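Local structure of 4-hydroxythreonine-4-phosphate dehydrogenase (Legionella pneumophila subsp. pneumophila, 6XMY) at residues I292-G300 with S315-M326; M9-E18 with G113-H124. The protein probably catalyses the NAD(P)-dependent oxidation of 4-(phosphooxy)-L-threonine, the fourth of five steps towards pyridoxine 5'-phosphate. One frame throughout, in Å; residues are numbered along the deposited sequence.

Overall arrangement
Both contacts are largely buried, their centres about 9 Å apart, and meet where strand 294-297 runs beside strand 117-120. Contact 2 joins two parallel strands, 12-15 and 117-120, mostly through regular main-chain hydrogen bonds, with apolar side chains on both faces; its start, around N10 and G113, lies nearer the surface. Contact 1 instead lays helix 314-328 against strand 294-297, and two side-chain hydroxyls, of T295 and S315, make its hydrogen bonds. The two are tied together by T120 of contact 2, which hydrogen-bonds R294 of contact 1. The loops after strands 117-120 and 294-297 both reach NAD: V123 N donates to the nicotinamide amide oxygen, G300 N to a phosphate oxygen.

Contact 1: residues I292-G300 with S315-M326; sequences IIRTSVDHG and SMLAAVKMAKDM. With NAD (nicotinamide-adenine-dinucleotide), chain B; SO4 (sulfate ion), chain C.
T295 keeps OG1 between its backbone N and carbonyl carbon (chi1 63°), which aims the hydroxyl at the helix, and S315 extends OG opposite its N (chi1 -180°), which carries it to the backbone of D298. T295 OG1 donates to A319 O at 2.8 Å from above the carbonyl plane. A323 N, the regular helical donor, reaches that oxygen from the opposite face, so one buried carbonyl serves two donors. At the other end S315 OG accepts from D298 N at 2.9 Å and is also bonded to A283 O. Between these bonds V297 CG1 lies 3.6 Å from M316 CA, and A319 CB sits 3.6 Å from S296 O; I293 CD1 meets M326 CB at 3.8 Å as the two side chains cross. In this alpha/beta fold of the PdxA family, helix 315-326 packs on one face of strand 294-297, antiparallel to it (170°), while R294 and S296 point from the other. There R294 NH1 and NH2 both grip, in the guanidinium plane, O1 of a sulfate, probably from the crystallisation liquor, also held by T139, H138 and N285; all four residues are predicted to bind substrate. V297 CB lies over one H299 ring face and N6A of NAD over the opposite one, 3.3 Å above the plane, both toward the rim. H299 ND1 donates in-plane to G300 O at 2.9 Å, and a water links NE2 to M316 N.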
loop_
_atom_site.group_PDB
_atom_site.type_symbol
_atom_site.label_atom_id
_atom_site.label_comp_id
_atom_site.label_asym_id
_atom_site.label_seq_id
_atom_site.Cartn_x
_atom_site.Cartn_y
_atom_site.Cartn_z
ATOM N N ILE A 292 -0.485 5.293 -12.135
ATOM C CA ILE A 292 -0.900 3.900 -12.143
ATOM C C ILE A 292 -1.670 3.618 -10.860
ATOM O O ILE A 292 -1.598 4.365 -9.880
ATOM C CB ILE A 292 0.290 2.922 -12.265
ATOM C CG1 ILE A 292 1.216 3.052 -11.043
ATOM C CG2 ILE A 292 1.046 3.143 -13.584
ATOM C CD1 ILE A 292 2.154 1.864 -10.829
ATOM N N ILE A 293 -2.409 2.511 -10.882
ATOM C CA ILE A 293 -3.031 1.964 -9.683
ATOM C C ILE A 293 -1.989 1.110 -8.979
ATOM O O ILE A 293 -1.350 0.255 -9.604
ATOM C CB ILE A 293 -4.245 1.104 -10.059
ATOM C CG1 ILE A 293 -5.312 1.940 -10.763
ATOM C CG2 ILE A 293 -4.777 0.379 -8.837
ATOM C CD1 ILE A 293 -6.254 1.106 -11.590
ATOM N N ARG A 294 -1.800 1.347 -7.683
ATOM C CA ARG A 294 -0.925 0.500 -6.882
ATOM C C ARG A 294 -1.580 0.241 -5.538
ATOM O O ARG A 294 -1.873 1.187 -4.798
ATOM C CB ARG A 294 0.464 1.117 -6.685
ATOM C CG ARG A 294 1.373 0.260 -5.798
ATOM C CD ARG A 294 1.439 0.810 -4.382
ATOM N NE ARG A 294 2.101 -0.110 -3.452
ATOM C CZ ARG A 294 2.623 0.252 -2.280
ATOM N NH1 ARG A 294 2.601 1.525 -1.906
ATOM N NH2 ARG A 294 3.193 -0.654 -1.494
ATOM N N THR A 295 -1.806 -1.031 -5.227
ATOM C CA THR A 295 -2.262 -1.453 -3.910
ATOM C C THR A 295 -1.207 -2.351 -3.281
ATOM O O THR A 295 -0.219 -2.744 -3.915
ATOM C CB THR A 295 -3.604 -2.191 -3.986
ATOM O OG1 THR A 295 -3.440 -3.394 -4.745
ATOM C CG2 THR A 295 -4.662 -1.316 -4.635
ATOM N N SER A 296 -1.452 -2.702 -2.022
ATOM C CA SER A 296 -0.457 -3.400 -1.229
ATOM C C SER A 296 -1.132 -4.115 -0.073
ATOM O O SER A 296 -2.196 -3.701 0.410
ATOM C CB SER A 296 0.567 -2.404 -0.695
ATOM O OG SER A 296 1.567 -3.058 0.062
ATOM N N VAL A 297 -0.458 -5.168 0.402
ATOM C CA VAL A 297 -0.800 -5.721 1.702
ATOM C C VAL A 297 -0.595 -4.658 2.772
ATOM O O VAL A 297 0.136 -3.679 2.586
ATOM C CB VAL A 297 0.046 -6.961 2.019
ATOM C CG1 VAL A 297 -0.292 -8.094 1.067
ATOM C CG2 VAL A 297 1.535 -6.616 2.003
ATOM N N ASP A 298 -1.251 -4.863 3.916
ATOM C CA ASP A 298 -1.140 -3.967 5.063
ATOM C C ASP A 298 -0.229 -4.536 6.144
ATOM O O ASP A 298 -0.391 -4.223 7.329
ATOM C CB ASP A 298 -2.516 -3.640 5.644
ATOM C CG ASP A 298 -3.093 -4.786 6.437
ATOM O OD1 ASP A 298 -2.713 -5.947 6.180
ATOM O OD2 ASP A 298 -3.913 -4.525 7.346
ATOM N N HIS A 299 0.724 -5.374 5.762
ATOM C CA HIS A 299 1.582 -6.042 6.722
ATOM C C HIS A 299 2.965 -6.188 6.116
ATOM O O HIS A 299 3.182 -5.914 4.932
ATOM C CB HIS A 299 1.012 -7.402 7.127
ATOM C CG HIS A 299 0.850 -8.351 5.980
ATOM N ND1 HIS A 299 1.924 -8.950 5.356
ATOM C CD2 HIS A 299 -0.259 -8.812 5.349
ATOM C CE1 HIS A 299 1.486 -9.735 4.387
ATOM N NE2 HIS A 299 0.165 -9.670 4.359
ATOM N N GLY A 300 3.893 -6.651 6.937
ATOM C CA GLY A 300 5.277 -6.791 6.557
ATOM C C GLY A 300 5.649 -8.196 6.142
ATOM O O GLY A 300 4.795 -9.034 5.818
ATOM N N SER A 315 -5.207 -10.034 3.476
ATOM C CA SER A 315 -4.831 -8.708 2.990
ATOM C C SER A 315 -4.396 -8.753 1.529
ATOM O O SER A 315 -4.799 -7.899 0.730
ATOM C CB SER A 315 -3.730 -8.101 3.856
ATOM O OG SER A 315 -3.388 -6.819 3.369
ATOM N N MET A 316 -3.580 -9.740 1.149
ATOM C CA MET A 316 -3.191 -9.872 -0.254
ATOM C C MET A 316 -4.416 -10.035 -1.146
ATOM O O MET A 316 -4.535 -9.378 -2.192
ATOM C CB MET A 316 -2.230 -11.046 -0.425
ATOM C CG MET A 316 -1.909 -11.337 -1.895
ATOM S SD MET A 316 -1.117 -9.976 -2.799
ATOM C CE MET A 316 0.582 -10.206 -2.282
ATOM N N LEU A 317 -5.351 -10.905 -0.745
ATOM C CA LEU A 317 -6.538 -11.125 -1.567
ATOM C C LEU A 317 -7.352 -9.849 -1.697
ATOM O O LEU A 317 -7.829 -9.515 -2.790
ATOM C CB LEU A 317 -7.386 -12.260 -0.991
ATOM C CG LEU A 317 -6.832 -13.672 -1.175
ATOM C CD1 LEU A 317 -7.548 -14.652 -0.235
ATOM C CD2 LEU A 317 -6.986 -14.113 -2.623
ATOM N N ALA A 318 -7.515 -9.117 -0.593
ATOM C CA ALA A 318 -8.210 -7.835 -0.638
ATOM C C ALA A 318 -7.476 -6.828 -1.519
ATOM O O ALA A 318 -8.112 -6.057 -2.252
ATOM C CB ALA A 318 -8.387 -7.289 0.778
ATOM N N ALA A 319 -6.136 -6.827 -1.477
ATOM C CA ALA A 319 -5.365 -5.869 -2.272
ATOM C C ALA A 319 -5.501 -6.145 -3.762
ATOM O O ALA A 319 -5.618 -5.209 -4.564
ATOM C CB ALA A 319 -3.894 -5.904 -1.866
ATOM N N VAL A 320 -5.484 -7.421 -4.146
ATOM C CA VAL A 320 -5.691 -7.793 -5.541
ATOM C C VAL A 320 -7.102 -7.429 -5.982
ATOM O O VAL A 320 -7.306 -6.875 -7.069
ATOM C CB VAL A 320 -5.391 -9.289 -5.741
ATOM C CG1 VAL A 320 -5.747 -9.708 -7.165
ATOM C CG2 VAL A 320 -3.916 -9.592 -5.449
ATOM N N LYS A 321 -8.099 -7.718 -5.145
ATOM C CA LYS A 321 -9.472 -7.405 -5.527
ATOM C C LYS A 321 -9.686 -5.903 -5.656
ATOM O O LYS A 321 -10.383 -5.444 -6.572
ATOM C CB LYS A 321 -10.447 -8.034 -4.533
ATOM C CG LYS A 321 -10.511 -9.546 -4.670
ATOM C CD LYS A 321 -11.339 -10.187 -3.571
ATOM C CE LYS A 321 -10.848 -11.601 -3.288
ATOM N NZ LYS A 321 -11.762 -12.362 -2.387
ATOM N N MET A 322 -9.081 -5.113 -4.770
ATOM C CA MET A 322 -9.229 -3.665 -4.881
ATOM C C MET A 322 -8.567 -3.142 -6.150
ATOM O O MET A 322 -9.136 -2.293 -6.848
ATOM C CB MET A 322 -8.663 -2.969 -3.644
ATOM C CG MET A 322 -8.808 -1.466 -3.707
ATOM S SD MET A 322 -8.289 -0.625 -2.214
ATOM C CE MET A 322 -9.463 -1.287 -1.033
ATOM N N ALA A 323 -7.371 -3.640 -6.466
ATOM C CA ALA A 323 -6.709 -3.232 -7.701
ATOM C C ALA A 323 -7.545 -3.608 -8.918
ATOM O O ALA A 323 -7.697 -2.806 -9.851
ATOM C CB ALA A 323 -5.309 -3.840 -7.774
ATOM N N LYS A 324 -8.110 -4.818 -8.918
ATOM C CA LYS A 324 -8.989 -5.236 -10.006
ATOM C C LYS A 324 -10.186 -4.306 -10.127
ATOM O O LYS A 324 -10.540 -3.870 -11.232
ATOM C CB LYS A 324 -9.463 -6.668 -9.771
ATOM C CG LYS A 324 -10.457 -7.179 -10.811
ATOM C CD LYS A 324 -10.991 -8.549 -10.420
ATOM C CE LYS A 324 -12.355 -8.830 -11.029
ATOM N NZ LYS A 324 -12.926 -10.090 -10.465
ATOM N N ASP A 325 -10.819 -3.980 -8.996
ATOM C CA ASP A 325 -12.010 -3.135 -9.035
ATOM C C ASP A 325 -11.677 -1.753 -9.572
ATOM O O ASP A 325 -12.450 -1.172 -10.346
ATOM C CB ASP A 325 -12.631 -3.039 -7.643
ATOM C CG ASP A 325 -13.329 -4.322 -7.219
ATOM O OD1 ASP A 325 -13.555 -5.197 -8.082
ATOM O OD2 ASP A 325 -13.644 -4.455 -6.017
ATOM N N MET A 326 -10.511 -1.222 -9.204
ATOM C CA MET A 326 -10.082 0.089 -9.691
ATOM C C MET A 326 -9.753 0.047 -11.176
ATOM O O MET A 326 -10.060 0.988 -11.924
ATOM C CB MET A 326 -8.852 0.547 -8.905
ATOM C CG MET A 326 -9.145 0.949 -7.473
ATOM S SD MET A 326 -10.204 2.410 -7.399
ATOM C CE MET A 326 -10.519 2.457 -5.646
HETATM P PA NAD B . 5.123 -7.504 10.040
HETATM O O1A NAD B . 6.212 -8.287 9.333
HETATM O O2A NAD B . 3.674 -7.342 9.634
HETATM O O5B NAD B . 5.074 -8.393 11.514
HETATM C C5B NAD B . 4.124 -7.862 12.407
HETATM C C4B NAD B . 3.332 -9.005 13.067
HETATM O O4B NAD B . 2.279 -9.412 12.162
HETATM C C3B NAD B . 4.271 -10.225 13.281
HETATM O O3B NAD B . 3.855 -10.811 14.502
HETATM C C2B NAD B . 3.966 -11.100 12.030
HETATM O O2B NAD B . 4.135 -12.468 12.264
HETATM C C1B NAD B . 2.446 -10.800 11.842
HETATM N N9A NAD B . 2.015 -10.885 10.450
HETATM C C8A NAD B . 2.347 -10.069 9.354
HETATM N N7A NAD B . 1.736 -10.441 8.242
HETATM C C5A NAD B . 0.957 -11.530 8.606
HETATM C C6A NAD B . 0.083 -12.365 7.879
HETATM N N6A NAD B . -0.130 -12.138 6.557
HETATM N N1A NAD B . -0.565 -13.391 8.506
HETATM C C2A NAD B . -0.320 -13.563 9.841
HETATM N N3A NAD B . 0.482 -12.858 10.661
HETATM C C4A NAD B . 1.113 -11.831 9.993
HETATM O O3 NAD B . 5.770 -6.028 10.219
HETATM P PN NAD B . 7.002 -5.575 11.107
HETATM O O1N NAD B . 6.800 -4.190 11.672
HETATM O O2N NAD B . 7.600 -6.755 11.798
HETATM O O5D NAD B . 8.242 -5.194 9.896
HETATM C C5D NAD B . 8.748 -6.287 9.203
HETATM C C4D NAD B . 9.310 -5.758 7.882
HETATM O O4D NAD B . 8.191 -5.552 6.982
HETATM C C3D NAD B . 9.973 -4.352 8.090
HETATM O O3D NAD B . 11.059 -4.308 7.209
HETATM C C2D NAD B . 8.860 -3.377 7.644
HETATM O O2D NAD B . 9.319 -2.172 7.096
HETATM C C1D NAD B . 8.304 -4.230 6.471
HETATM N N1N NAD B . 6.916 -3.806 6.081
HETATM C C2N NAD B . 6.679 -3.724 4.735
HETATM C C3N NAD B . 5.418 -3.345 4.266
HETATM C C7N NAD B . 5.269 -3.303 2.792
HETATM O O7N NAD B . 6.195 -3.638 2.050
HETATM N N7N NAD B . 4.043 -2.902 2.305
HETATM C C4N NAD B . 4.390 -3.045 5.179
HETATM C C5N NAD B . 4.664 -3.151 6.554
HETATM C C6N NAD B . 5.946 -3.528 7.002
HETATM S S SO4 C . 4.966 1.276 1.644
HETATM O O1 SO4 C . 3.817 1.023 0.776
HETATM O O2 SO4 C . 6.044 0.360 1.285
HETATM O O3 SO4 C . 5.426 2.643 1.409
HETATM O O4 SO4 C . 4.649 1.089 3.070
HETATM O O HOH W 1 -1.965 -11.159 3.166
#

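Contact 2: residues M9-E18 with G113-H124; sequences MNPLLISSGE and GEFSALVTAPVH. With NAD (nicotinamide-adenine-dinucleotide), chain B.
L13 lays its branched end across one face of the F115 ring. Its CB packs 3.8 Å from F115 CB; beyond it the chain extends with CG anti to the backbone N (chi1 -167°), and the isopropyl end spreads over the aromatic face. CD2 lies over the same face nearer the rim, 3.9 Å from F115 CD2, while CD1 stands 3.9 Å from the F115 ring centroid and only 3° off the normal, a CH-pi contact over the middle of the ring. P11 O lies at the ring edge. Just before the strands pair, S116 binds twice: OG donates to N10 O at 2.7 Å from above the carbonyl plane, and N donates to P11 O. Strands 12-15 and 117-120 then run parallel, 25° apart, their bonds alternating between L13 N to A117 O, V119 N to L13 O, S15 N to V119 O and A121 N to S15 O. I14 and V119 lie side by side on one face, I14 CD1 3.5 Å from V119 CB. Past the strands E18 N donates to P122 O at 2.9 Å, and a water donates to both P122 O and E18 O. The extended P122-H124 segment lines the NAD pocket: V123 N donates to NAD O7N at 3.0 Å, and NAD O3D sits over the H124 ring. Strand 37-41 flanks 12-15 on its other edge and strand 294-297 flanks 117-120; helix 314-328 covers the face of L12 and V119, and helix 138-145 meets L118 and T120 on the opposite face.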
loop_
_atom_site.group_PDB
_atom_site.type_symbol
_atom_site.label_atom_id
_atom_site.label_comp_id
_atom_site.label_asym_id
_atom_site.label_seq_id
_atom_site.Cartn_x
_atom_site.Cartn_y
_atom_site.Cartn_z
ATOM N N MET A 9 -9.628 -8.044 -19.206
ATOM C CA MET A 9 -8.773 -6.921 -18.832
ATOM C C MET A 9 -7.307 -7.347 -18.838
ATOM O O MET A 9 -6.980 -8.517 -18.610
ATOM C CB MET A 9 -9.173 -6.407 -17.438
ATOM C CG MET A 9 -9.098 -7.463 -16.309
ATOM S SD MET A 9 -9.510 -6.849 -14.651
ATOM C CE MET A 9 -8.539 -5.359 -14.665
ATOM N N ASN A 10 -6.415 -6.392 -19.122
ATOM C CA ASN A 10 -4.987 -6.666 -18.996
ATOM C C ASN A 10 -4.694 -7.097 -17.562
ATOM O O ASN A 10 -5.273 -6.544 -16.619
ATOM C CB ASN A 10 -4.149 -5.429 -19.330
ATOM C CG ASN A 10 -3.789 -5.340 -20.802
ATOM O OD1 ASN A 10 -2.643 -5.064 -21.165
ATOM N ND2 ASN A 10 -4.762 -5.590 -21.653
ATOM N N PRO A 11 -3.815 -8.074 -17.357
ATOM C CA PRO A 11 -3.669 -8.656 -16.019
ATOM C C PRO A 11 -3.107 -7.670 -15.011
ATOM O O PRO A 11 -2.500 -6.651 -15.346
ATOM C CB PRO A 11 -2.697 -9.826 -16.229
ATOM C CG PRO A 11 -2.724 -10.100 -17.702
ATOM C CD PRO A 11 -2.983 -8.765 -18.354
ATOM N N LEU A 12 -3.326 -8.011 -13.746
ATOM C CA LEU A 12 -2.721 -7.305 -12.628
ATOM C C LEU A 12 -1.328 -7.872 -12.403
ATOM O O LEU A 12 -1.123 -9.089 -12.454
ATOM C CB LEU A 12 -3.559 -7.539 -11.368
ATOM C CG LEU A 12 -5.063 -7.264 -11.518
ATOM C CD1 LEU A 12 -5.868 -7.866 -10.360
ATOM C CD2 LEU A 12 -5.305 -5.778 -11.610
ATOM N N LEU A 13 -0.361 -6.991 -12.162
ATOM C CA LEU A 13 1.017 -7.414 -11.930
ATOM C C LEU A 13 1.298 -7.394 -10.434
ATOM O O LEU A 13 1.051 -6.382 -9.773
ATOM C CB LEU A 13 1.974 -6.469 -12.657
ATOM C CG LEU A 13 3.430 -6.891 -12.797
ATOM C CD1 LEU A 13 3.531 -8.210 -13.558
ATOM C CD2 LEU A 13 4.217 -5.782 -13.502
ATOM N N ILE A 14 1.799 -8.508 -9.898
ATOM C CA ILE A 14 2.031 -8.646 -8.461
ATOM C C ILE A 14 3.530 -8.714 -8.225
ATOM O O ILE A 14 4.185 -9.664 -8.670
ATOM C CB ILE A 14 1.359 -9.904 -7.884
ATOM C CG1 ILE A 14 -0.032 -10.132 -8.480
ATOM C CG2 ILE A 14 1.337 -9.852 -6.338
ATOM C CD1 ILE A 14 -1.014 -9.026 -8.258
ATOM N N SER A 15 4.085 -7.721 -7.532
ATOM C CA SER A 15 5.462 -7.855 -7.065
ATOM C C SER A 15 5.504 -8.807 -5.880
ATOM O O SER A 15 4.856 -8.560 -4.858
ATOM C CB SER A 15 6.041 -6.510 -6.652
ATOM O OG SER A 15 7.190 -6.732 -5.854
ATOM N N SER A 16 6.256 -9.890 -6.008
ATOM C CA SER A 16 6.339 -10.875 -4.937
ATOM C C SER A 16 7.210 -10.436 -3.758
ATOM O O SER A 16 7.261 -11.159 -2.761
ATOM C CB SER A 16 6.768 -12.238 -5.495
ATOM O OG SER A 16 8.082 -12.201 -6.026
ATOM N N GLY A 17 7.883 -9.285 -3.838
ATOM C CA GLY A 17 8.454 -8.666 -2.650
ATOM C C GLY A 17 9.720 -9.348 -2.143
ATOM O O GLY A 17 10.472 -9.976 -2.894
ATOM N N GLU A 18 9.972 -9.178 -0.847
ATOM C CA GLU A 18 11.166 -9.736 -0.222
ATOM C C GLU A 18 11.145 -11.262 -0.324
ATOM O O GLU A 18 10.203 -11.892 0.171
ATOM C CB GLU A 18 11.233 -9.284 1.238
ATOM C CG GLU A 18 12.197 -10.081 2.099
ATOM C CD GLU A 18 13.599 -10.138 1.542
ATOM O OE1 GLU A 18 14.171 -11.247 1.517
ATOM O OE2 GLU A 18 14.135 -9.092 1.126
ATOM N N GLY A 113 1.200 0.531 -19.572
ATOM C CA GLY A 113 -0.082 -0.100 -19.814
ATOM C C GLY A 113 -0.033 -1.584 -20.091
ATOM O O GLY A 113 -1.063 -2.161 -20.457
ATOM N N GLU A 114 1.126 -2.226 -19.919
ATOM C CA GLU A 114 1.226 -3.660 -20.163
ATOM C C GLU A 114 0.410 -4.441 -19.150
ATOM O O GLU A 114 -0.057 -5.547 -19.441
ATOM C CB GLU A 114 2.689 -4.091 -20.086
ATOM C CG GLU A 114 3.554 -3.502 -21.172
ATOM C CD GLU A 114 3.227 -4.096 -22.518
ATOM O OE1 GLU A 114 3.037 -5.329 -22.582
ATOM O OE2 GLU A 114 3.140 -3.334 -23.504
ATOM N N PHE A 115 0.231 -3.877 -17.962
ATOM C CA PHE A 115 -0.568 -4.465 -16.904
ATOM C C PHE A 115 -1.455 -3.369 -16.345
ATOM O O PHE A 115 -1.119 -2.185 -16.432
ATOM C CB PHE A 115 0.333 -5.110 -15.840
ATOM C CG PHE A 115 1.137 -6.244 -16.394
ATOM C CD1 PHE A 115 0.610 -7.522 -16.432
ATOM C CD2 PHE A 115 2.374 -6.016 -16.963
ATOM C CE1 PHE A 115 1.322 -8.569 -16.999
ATOM C CE2 PHE A 115 3.091 -7.060 -17.523
ATOM C CZ PHE A 115 2.565 -8.336 -17.534
ATOM N N SER A 116 -2.608 -3.766 -15.815
ATOM C CA SER A 116 -3.637 -2.792 -15.481
ATOM C C SER A 116 -3.463 -2.176 -14.103
ATOM O O SER A 116 -4.100 -1.159 -13.813
ATOM C CB SER A 116 -5.019 -3.434 -15.578
ATOM O OG SER A 116 -5.076 -4.587 -14.771
ATOM N N ALA A 117 -2.627 -2.769 -13.255
ATOM C CA ALA A 117 -2.408 -2.279 -11.901
ATOM C C ALA A 117 -1.251 -3.067 -11.318
ATOM O O ALA A 117 -0.928 -4.160 -11.788
ATOM C CB ALA A 117 -3.646 -2.461 -11.015
ATOM N N LEU A 118 -0.662 -2.509 -10.265
ATOM C CA LEU A 118 0.427 -3.139 -9.531
ATOM C C LEU A 118 -0.033 -3.425 -8.109
ATOM O O LEU A 118 -0.626 -2.560 -7.455
ATOM C CB LEU A 118 1.641 -2.205 -9.495
ATOM C CG LEU A 118 2.904 -2.755 -8.830
ATOM C CD1 LEU A 118 3.437 -3.967 -9.590
ATOM C CD2 LEU A 118 3.957 -1.673 -8.753
ATOM N N VAL A 119 0.230 -4.636 -7.635
ATOM C CA VAL A 119 -0.035 -5.023 -6.250
ATOM C C VAL A 119 1.292 -5.464 -5.658
ATOM O O VAL A 119 2.006 -6.259 -6.268
ATOM C CB VAL A 119 -1.065 -6.163 -6.168
ATOM C CG1 VAL A 119 -1.438 -6.462 -4.704
ATOM C CG2 VAL A 119 -2.309 -5.828 -6.999
ATOM N N THR A 120 1.622 -4.958 -4.475
ATOM C CA THR A 120 2.916 -5.237 -3.863
ATOM C C THR A 120 2.783 -6.152 -2.653
ATOM O O THR A 120 2.102 -5.816 -1.673
ATOM C CB THR A 120 3.649 -3.953 -3.477
ATOM O OG1 THR A 120 2.850 -3.213 -2.554
ATOM C CG2 THR A 120 3.900 -3.094 -4.691
ATOM N N ALA A 121 3.487 -7.274 -2.703
ATOM C CA ALA A 121 3.742 -8.081 -1.528
ATOM C C ALA A 121 4.784 -7.352 -0.672
ATOM O O ALA A 121 5.414 -6.398 -1.128
ATOM C CB ALA A 121 4.206 -9.475 -1.964
ATOM N N PRO A 122 4.985 -7.756 0.584
ATOM C CA PRO A 122 5.804 -6.926 1.474
ATOM C C PRO A 122 7.293 -7.030 1.170
ATOM O O PRO A 122 7.784 -8.059 0.700
ATOM C CB PRO A 122 5.492 -7.481 2.868
ATOM C CG PRO A 122 5.069 -8.901 2.624
ATOM C CD PRO A 122 4.360 -8.888 1.297
ATOM N N VAL A 123 8.003 -5.927 1.427
ATOM C CA VAL A 123 9.455 -5.868 1.328
ATOM C C VAL A 123 10.028 -5.533 2.698
ATOM O O VAL A 123 9.362 -4.952 3.552
ATOM C CB VAL A 123 9.946 -4.859 0.266
ATOM C CG1 VAL A 123 9.361 -5.191 -1.096
ATOM C CG2 VAL A 123 9.594 -3.447 0.672
ATOM N N HIS A 124 11.279 -5.915 2.900
ATOM C CA HIS A 124 11.984 -5.655 4.148
ATOM C C HIS A 124 12.845 -4.413 3.954
ATOM O O HIS A 124 13.856 -4.454 3.246
ATOM C CB HIS A 124 12.832 -6.857 4.538
ATOM C CG HIS A 124 13.252 -6.831 5.963
ATOM N ND1 HIS A 124 14.337 -6.100 6.399
ATOM C CD2 HIS A 124 12.708 -7.408 7.058
ATOM C CE1 HIS A 124 14.448 -6.243 7.710
ATOM N NE2 HIS A 124 13.477 -7.037 8.131
HETATM P PA NAD B . 5.123 -7.504 10.040
HETATM O O1A NAD B . 6.212 -8.287 9.333
HETATM O O2A NAD B . 3.674 -7.342 9.634
HETATM O O5B NAD B . 5.074 -8.393 11.514
HETATM C C5B NAD B . 4.124 -7.862 12.407
HETATM C C4B NAD B . 3.332 -9.005 13.067
HETATM O O4B NAD B . 2.279 -9.412 12.162
HETATM C C3B NAD B . 4.271 -10.225 13.281
HETATM O O3B NAD B . 3.855 -10.811 14.502
HETATM C C2B NAD B . 3.966 -11.100 12.030
HETATM O O2B NAD B . 4.135 -12.468 12.264
HETATM C C1B NAD B . 2.446 -10.800 11.842
HETATM N N9A NAD B . 2.015 -10.885 10.450
HETATM C C8A NAD B . 2.347 -10.069 9.354
HETATM N N7A NAD B . 1.736 -10.441 8.242
HETATM C C5A NAD B . 0.957 -11.530 8.606
HETATM C C6A NAD B . 0.083 -12.365 7.879
HETATM N N6A NAD B . -0.130 -12.138 6.557
HETATM N N1A NAD B . -0.565 -13.391 8.506
HETATM C C2A NAD B . -0.320 -13.563 9.841
HETATM N N3A NAD B . 0.482 -12.858 10.661
HETATM C C4A NAD B . 1.113 -11.831 9.993
HETATM O O3 NAD B . 5.770 -6.028 10.219
HETATM P PN NAD B . 7.002 -5.575 11.107
HETATM O O1N NAD B . 6.800 -4.190 11.672
HETATM O O2N NAD B . 7.600 -6.755 11.798
HETATM O O5D NAD B . 8.242 -5.194 9.896
HETATM C C5D NAD B . 8.748 -6.287 9.203
HETATM C C4D NAD B . 9.310 -5.758 7.882
HETATM O O4D NAD B . 8.191 -5.552 6.982
HETATM C C3D NAD B . 9.973 -4.352 8.090
HETATM O O3D NAD B . 11.059 -4.308 7.209
HETATM C C2D NAD B . 8.860 -3.377 7.644
HETATM O O2D NAD B . 9.319 -2.172 7.096
HETATM C C1D NAD B . 8.304 -4.230 6.471
HETATM N N1N NAD B . 6.916 -3.806 6.081
HETATM C C2N NAD B . 6.679 -3.724 4.735
HETATM C C3N NAD B . 5.418 -3.345 4.266
HETATM C C7N NAD B . 5.269 -3.303 2.792
HETATM O O7N NAD B . 6.195 -3.638 2.050
HETATM N N7N NAD B . 4.043 -2.902 2.305
HETATM C C4N NAD B . 4.390 -3.045 5.179
HETATM C C5N NAD B . 4.664 -3.151 6.554
HETATM C C6N NAD B . 5.946 -3.528 7.002
HETATM O O HOH W 2 6.793 -5.559 -3.460
HETATM O O HOH W 3 8.051 -10.882 1.481
HETATM O O HOH W 4 13.362 -6.510 0.994
#